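Local coordinates for protein RsfP (PDB 4GLJ) that probably catalyses the phosphate-dependent cleavage of 5'-methylthioadenosine to adenine and 5-methylthioribose 1-phosphate, and also binds the dye rhodamine B, at residues A[60-65]-A[83-88]; A[150-155]-A[165-170]. One frame throughout, in Å; residues are numbered along the deposited sequence.

Contact 1 of 2, residues A[60-65]-A[83-88]; sequences AFLTRH and YALKTL. With PO4 (phosphate ion), chain D.
Ala60 presents its methyl to two leucines of the helix: CB lies 4.1 Å from CD2 of Leu85 and 4.2 Å from CD1 of Leu88. Two residues further along the strand, Leu62 adds a looser touch, its CD2 4.4 Å from CD1 of Leu85. Leu85 thus splits its two methyls between Ala60 and Leu62, alternate residues on the same side of the strand. All of this is apolar, with no hydrogen bond between strand and helix.

Past the strand, Arg64 and His65 turn to a bound phosphate and converge on one oxygen. NH1 of Arg64 donates to O4 at 2.8 Å with a bent N-H...O angle of 138°, and O4 lies near the guanidinium plane. NE2 of His65 reaches the same O4 at 2.8 Å, also bent, and gives a weak second bond to O1 at 3.3 Å. The phosphorus sits in the plane of the imidazole, so the ring meets the ion edge-on. Arg64 runs extended, CG anti to the backbone N, until it bends at chi3 (-62°) and brings the guanidinium round to the ion.

Behind this first shell, Glu203 forms a salt bridge with Arg64 NE, and Leu71 O accepts from His65 ND1, which helps fix both groups. Thr199 OG1 and the backbone N of Ser22 and Ala98 also bind the phosphate; the rhodamine B touches His65. Were Arg64 an alanine, O4 would probably lose one of its donors from this segment and Glu203 its charged mate. The ion probably came from the crystallisation liquor, but its grip by arginine, histidine and backbone amides is consistent with the phosphate-substrate site of a nucleoside phosphorylase.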
# COMPACT_ATOMS: atom_id res chain seq x y z
N ALA A 60 9.90 31.38 -2.75
CA ALA A 60 10.78 30.34 -2.18
C ALA A 60 10.89 29.17 -3.18
O ALA A 60 9.87 28.71 -3.71
CB ALA A 60 10.19 29.85 -0.86
N PHE A 61 12.10 28.70 -3.43
CA PHE A 61 12.33 27.62 -4.40
C PHE A 61 12.94 26.45 -3.60
O PHE A 61 13.94 26.64 -2.86
CB PHE A 61 13.30 27.99 -5.55
CG PHE A 61 13.54 26.82 -6.49
CD1 PHE A 61 12.53 26.41 -7.39
CD2 PHE A 61 14.71 26.04 -6.40
CE1 PHE A 61 12.71 25.29 -8.22
CE2 PHE A 61 14.89 24.90 -7.23
CZ PHE A 61 13.90 24.55 -8.15
N LEU A 62 12.32 25.28 -3.69
CA LEU A 62 12.81 24.09 -2.94
C LEU A 62 13.02 22.99 -4.02
O LEU A 62 12.09 22.69 -4.78
CB LEU A 62 11.77 23.66 -1.92
CG LEU A 62 12.08 22.36 -1.14
CD1 LEU A 62 13.55 22.42 -0.73
CD2 LEU A 62 11.21 22.31 0.11
N THR A 63 14.23 22.44 -4.13
CA THR A 63 14.50 21.32 -5.06
C THR A 63 14.09 20.09 -4.37
O THR A 63 14.74 19.71 -3.40
CB THR A 63 16.00 21.15 -5.33
OG1 THR A 63 16.49 22.42 -5.73
CG2 THR A 63 16.19 20.16 -6.44
N ARG A 64 13.00 19.45 -4.83
CA ARG A 64 12.49 18.30 -4.15
C ARG A 64 13.53 17.13 -3.90
O ARG A 64 13.57 16.50 -2.81
CB ARG A 64 11.27 17.79 -4.99
CG ARG A 64 10.65 16.61 -4.35
CD ARG A 64 9.48 16.08 -5.14
NE ARG A 64 8.36 17.04 -5.29
CZ ARG A 64 7.93 17.60 -6.42
NH1 ARG A 64 8.58 17.45 -7.57
NH2 ARG A 64 6.85 18.41 -6.39
N HIS A 65 14.34 16.86 -4.92
CA HIS A 65 15.31 15.73 -4.85
C HIS A 65 16.63 16.07 -4.27
O HIS A 65 17.48 15.19 -4.17
CB HIS A 65 15.50 15.09 -6.21
CG HIS A 65 14.26 14.40 -6.73
ND1 HIS A 65 13.86 13.20 -6.29
CD2 HIS A 65 13.26 14.86 -7.59
CE1 HIS A 65 12.70 12.83 -6.91
NE2 HIS A 65 12.32 13.86 -7.68
N TYR A 83 6.62 21.65 6.08
CA TYR A 83 6.65 22.39 7.33
C TYR A 83 7.55 23.65 7.16
O TYR A 83 7.22 24.79 7.60
CB TYR A 83 7.21 21.55 8.47
CG TYR A 83 6.96 22.16 9.87
CD1 TYR A 83 5.83 21.82 10.61
CD2 TYR A 83 7.85 23.10 10.43
CE1 TYR A 83 5.60 22.38 11.89
CE2 TYR A 83 7.63 23.67 11.70
CZ TYR A 83 6.49 23.29 12.41
OH TYR A 83 6.22 23.86 13.64
N ALA A 84 8.71 23.46 6.56
CA ALA A 84 9.64 24.59 6.33
C ALA A 84 8.98 25.74 5.51
O ALA A 84 9.15 26.90 5.83
CB ALA A 84 10.90 24.06 5.65
N LEU A 85 8.19 25.39 4.50
CA LEU A 85 7.60 26.40 3.61
C LEU A 85 6.50 27.09 4.42
O LEU A 85 6.37 28.31 4.36
CB LEU A 85 7.03 25.77 2.35
CG LEU A 85 8.07 25.20 1.37
CD1 LEU A 85 7.41 24.53 0.18
CD2 LEU A 85 9.05 26.30 0.88
N LYS A 86 5.73 26.31 5.19
CA LYS A 86 4.84 26.94 6.19
C LYS A 86 5.50 27.97 7.11
O LYS A 86 4.94 29.05 7.30
CB LYS A 86 4.10 25.87 7.03
CG LYS A 86 3.02 26.52 7.87
CD LYS A 86 1.89 27.03 6.92
CE LYS A 86 0.77 27.60 7.82
NZ LYS A 86 -0.45 27.99 7.03
N THR A 87 6.69 27.69 7.64
CA THR A 87 7.35 28.63 8.50
C THR A 87 7.72 29.93 7.77
O THR A 87 7.91 30.98 8.40
CB THR A 87 8.61 28.09 9.20
OG1 THR A 87 9.67 27.92 8.24
CG2 THR A 87 8.31 26.78 9.94
N LEU A 88 7.79 29.89 6.44
CA LEU A 88 8.16 31.12 5.69
C LEU A 88 6.90 31.95 5.40
O LEU A 88 6.97 33.04 4.85
CB LEU A 88 8.86 30.71 4.37
CG LEU A 88 10.28 30.12 4.54
CD1 LEU A 88 10.85 29.49 3.25
CD2 LEU A 88 11.19 31.25 5.02
P PO4 D . 9.50 14.70 -9.78
O1 PO4 D . 10.26 13.49 -10.23
O2 PO4 D . 9.69 15.67 -10.92
O3 PO4 D . 8.10 14.23 -9.59
O4 PO4 D . 10.05 15.31 -8.49

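Contact 2 of 2, residues A[150-155]-A[165-170]; sequences ILIRAY and CHAKAT
Within 150-155, Ile152 is the first residue to meet the strand, and it does so with the end of its longer branch. With CG1 beside the backbone N, CD1 of Ile152 extends towards Ala167 and comes to 3.4 Å from its CB, closer than carbon pairs usually pack. CG1 of Ile152 follows at 3.9 Å from the same Ala167 CB, so this one methyl meets both carbons of the branch.

A turn later, Tyr155 makes the other half of the contact. Tyr155 N is held by Leu151 O at 2.9 Å, an ordinary helical bond. CG lies anti to that N (chi1 179°), which carries the ring out from the helix to lie alongside the start of the strand. Cys165 covers one face of it: Cys165 CB stands 3.3 Å from the centroid of the Tyr155 ring and only 8° off the normal, a CH-pi contact almost exactly over the centre. The sulfur is further out, Cys165 SG being 4.3 Å from the centroid of Tyr155 and 26° off the normal. It still lies over the face, as a sulfur-aromatic contact, and is nearer CG and CD1 than the hydroxyl end. No hydrogen bond joins helix and strand; methyls, ring face and sulfur do the joining.

After Ala167 the chain turns a corner at Lys168, whose backbone has left-handed helical angles, and so only 165-167 runs past Ile152 and Tyr155. Cys165 also rests on Ile113, and Tyr155 on Met111, both of strand 111-119, the parallel neighbour of 165-167. On another side of helix 145-157, Leu151 and Ala154 pack on Ala256 of helix 237-263, so that helix 145-157 packs both on that long helix and on strands 165-167 and 111-119.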
# COMPACT_ATOMS: atom_id res chain seq x y z
N ILE A 150 -4.82 29.56 -12.65
CA ILE A 150 -3.65 30.46 -12.88
C ILE A 150 -2.60 29.74 -13.75
O ILE A 150 -2.06 30.34 -14.69
CB ILE A 150 -3.05 30.98 -11.57
CG1 ILE A 150 -3.90 32.16 -11.08
CG2 ILE A 150 -1.60 31.42 -11.74
CD1 ILE A 150 -3.62 32.67 -9.71
N LEU A 151 -2.32 28.45 -13.45
CA LEU A 151 -1.35 27.75 -14.25
C LEU A 151 -1.68 27.65 -15.73
O LEU A 151 -0.77 27.74 -16.55
CB LEU A 151 -0.98 26.36 -13.68
CG LEU A 151 -0.29 26.46 -12.30
CD1 LEU A 151 -0.30 25.06 -11.64
CD2 LEU A 151 1.15 26.96 -12.46
N ILE A 152 -2.95 27.40 -16.05
CA ILE A 152 -3.44 27.35 -17.38
C ILE A 152 -3.21 28.69 -18.07
O ILE A 152 -2.75 28.71 -19.21
CB ILE A 152 -4.98 26.98 -17.40
CG1 ILE A 152 -5.21 25.53 -16.94
CG2 ILE A 152 -5.52 27.14 -18.79
CD1 ILE A 152 -6.66 25.26 -16.47
N ARG A 153 -3.56 29.80 -17.42
CA ARG A 153 -3.42 31.12 -18.10
C ARG A 153 -1.91 31.48 -18.16
O ARG A 153 -1.48 32.09 -19.13
CB ARG A 153 -4.23 32.18 -17.37
CG ARG A 153 -5.72 31.95 -17.54
CD ARG A 153 -6.54 33.04 -16.91
NE ARG A 153 -6.61 32.86 -15.46
CZ ARG A 153 -6.16 33.75 -14.58
NH1 ARG A 153 -5.62 34.89 -15.00
NH2 ARG A 153 -6.29 33.48 -13.29
N ALA A 154 -1.16 31.05 -17.14
CA ALA A 154 0.33 31.28 -17.08
C ALA A 154 0.98 30.59 -18.30
O ALA A 154 1.88 31.15 -18.96
CB ALA A 154 0.95 30.74 -15.79
N TYR A 155 0.51 29.36 -18.60
CA TYR A 155 1.07 28.58 -19.72
C TYR A 155 0.82 29.36 -20.99
O TYR A 155 1.71 29.45 -21.87
CB TYR A 155 0.34 27.20 -19.91
CG TYR A 155 0.89 26.39 -21.09
CD1 TYR A 155 1.97 25.48 -20.89
CD2 TYR A 155 0.32 26.46 -22.38
CE1 TYR A 155 2.48 24.73 -21.97
CE2 TYR A 155 0.83 25.72 -23.43
CZ TYR A 155 1.90 24.85 -23.23
OH TYR A 155 2.39 24.09 -24.31
N CYS A 165 -0.82 22.40 -23.48
CA CYS A 165 -1.09 22.19 -22.07
C CYS A 165 -2.52 21.65 -21.95
O CYS A 165 -3.46 22.18 -22.60
CB CYS A 165 -1.00 23.56 -21.34
SG CYS A 165 -1.17 23.41 -19.55
N HIS A 166 -2.71 20.64 -21.12
CA HIS A 166 -3.98 20.01 -20.89
C HIS A 166 -4.40 20.22 -19.49
O HIS A 166 -3.61 20.06 -18.59
CB HIS A 166 -3.88 18.52 -21.15
CG HIS A 166 -3.21 18.15 -22.43
ND1 HIS A 166 -3.89 17.81 -23.51
CD2 HIS A 166 -1.89 18.06 -22.76
CE1 HIS A 166 -3.04 17.54 -24.49
NE2 HIS A 166 -1.83 17.69 -24.03
N ALA A 167 -5.65 20.59 -19.24
CA ALA A 167 -6.10 20.70 -17.82
C ALA A 167 -7.05 19.56 -17.51
O ALA A 167 -7.46 18.87 -18.42
CB ALA A 167 -6.78 22.05 -17.60
N LYS A 168 -7.49 19.43 -16.27
CA LYS A 168 -8.53 18.47 -15.86
C LYS A 168 -8.14 16.99 -16.07
O LYS A 168 -8.92 16.20 -16.63
CB LYS A 168 -9.89 18.71 -16.50
CG LYS A 168 -10.42 20.14 -16.42
CD LYS A 168 -10.30 20.76 -15.02
CE LYS A 168 -10.77 22.23 -14.97
NZ LYS A 168 -11.62 22.55 -16.15
N ALA A 169 -6.99 16.63 -15.58
CA ALA A 169 -6.43 15.27 -15.65
C ALA A 169 -6.25 14.68 -14.24
O ALA A 169 -6.25 15.42 -13.21
CB ALA A 169 -5.05 15.35 -16.34
N THR A 170 -6.16 13.35 -14.18
CA THR A 170 -5.91 12.65 -12.92
C THR A 170 -4.48 12.12 -12.85
O THR A 170 -4.06 11.41 -13.77
CB THR A 170 -6.89 11.48 -12.74
OG1 THR A 170 -8.18 12.04 -12.61
CG2 THR A 170 -6.54 10.70 -11.47

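In the fold
From the N terminus the chain lays down strands 16-20, 33-36 and 49-54 before strand 57-63, and contact 1 closes the loop that leads from it to helix 78-87. That helix belongs to a beta-alpha-beta crossover: the chain goes on to strand 92-101, parallel to 57-63, with strand 16-20 between the two. Strand 111-119 follows, then helix 145-157, and contact 2 closes the shorter connection to strand 165-167, which returns parallel beside 111-119. The loops follow in series, neither enclosing nor crossing the other. Both contacts fix a helix to the same mixed sheet, on opposite sides of the chain's centre; the centres of contact 1 and contact 2 are about 23 Å apart, without touching.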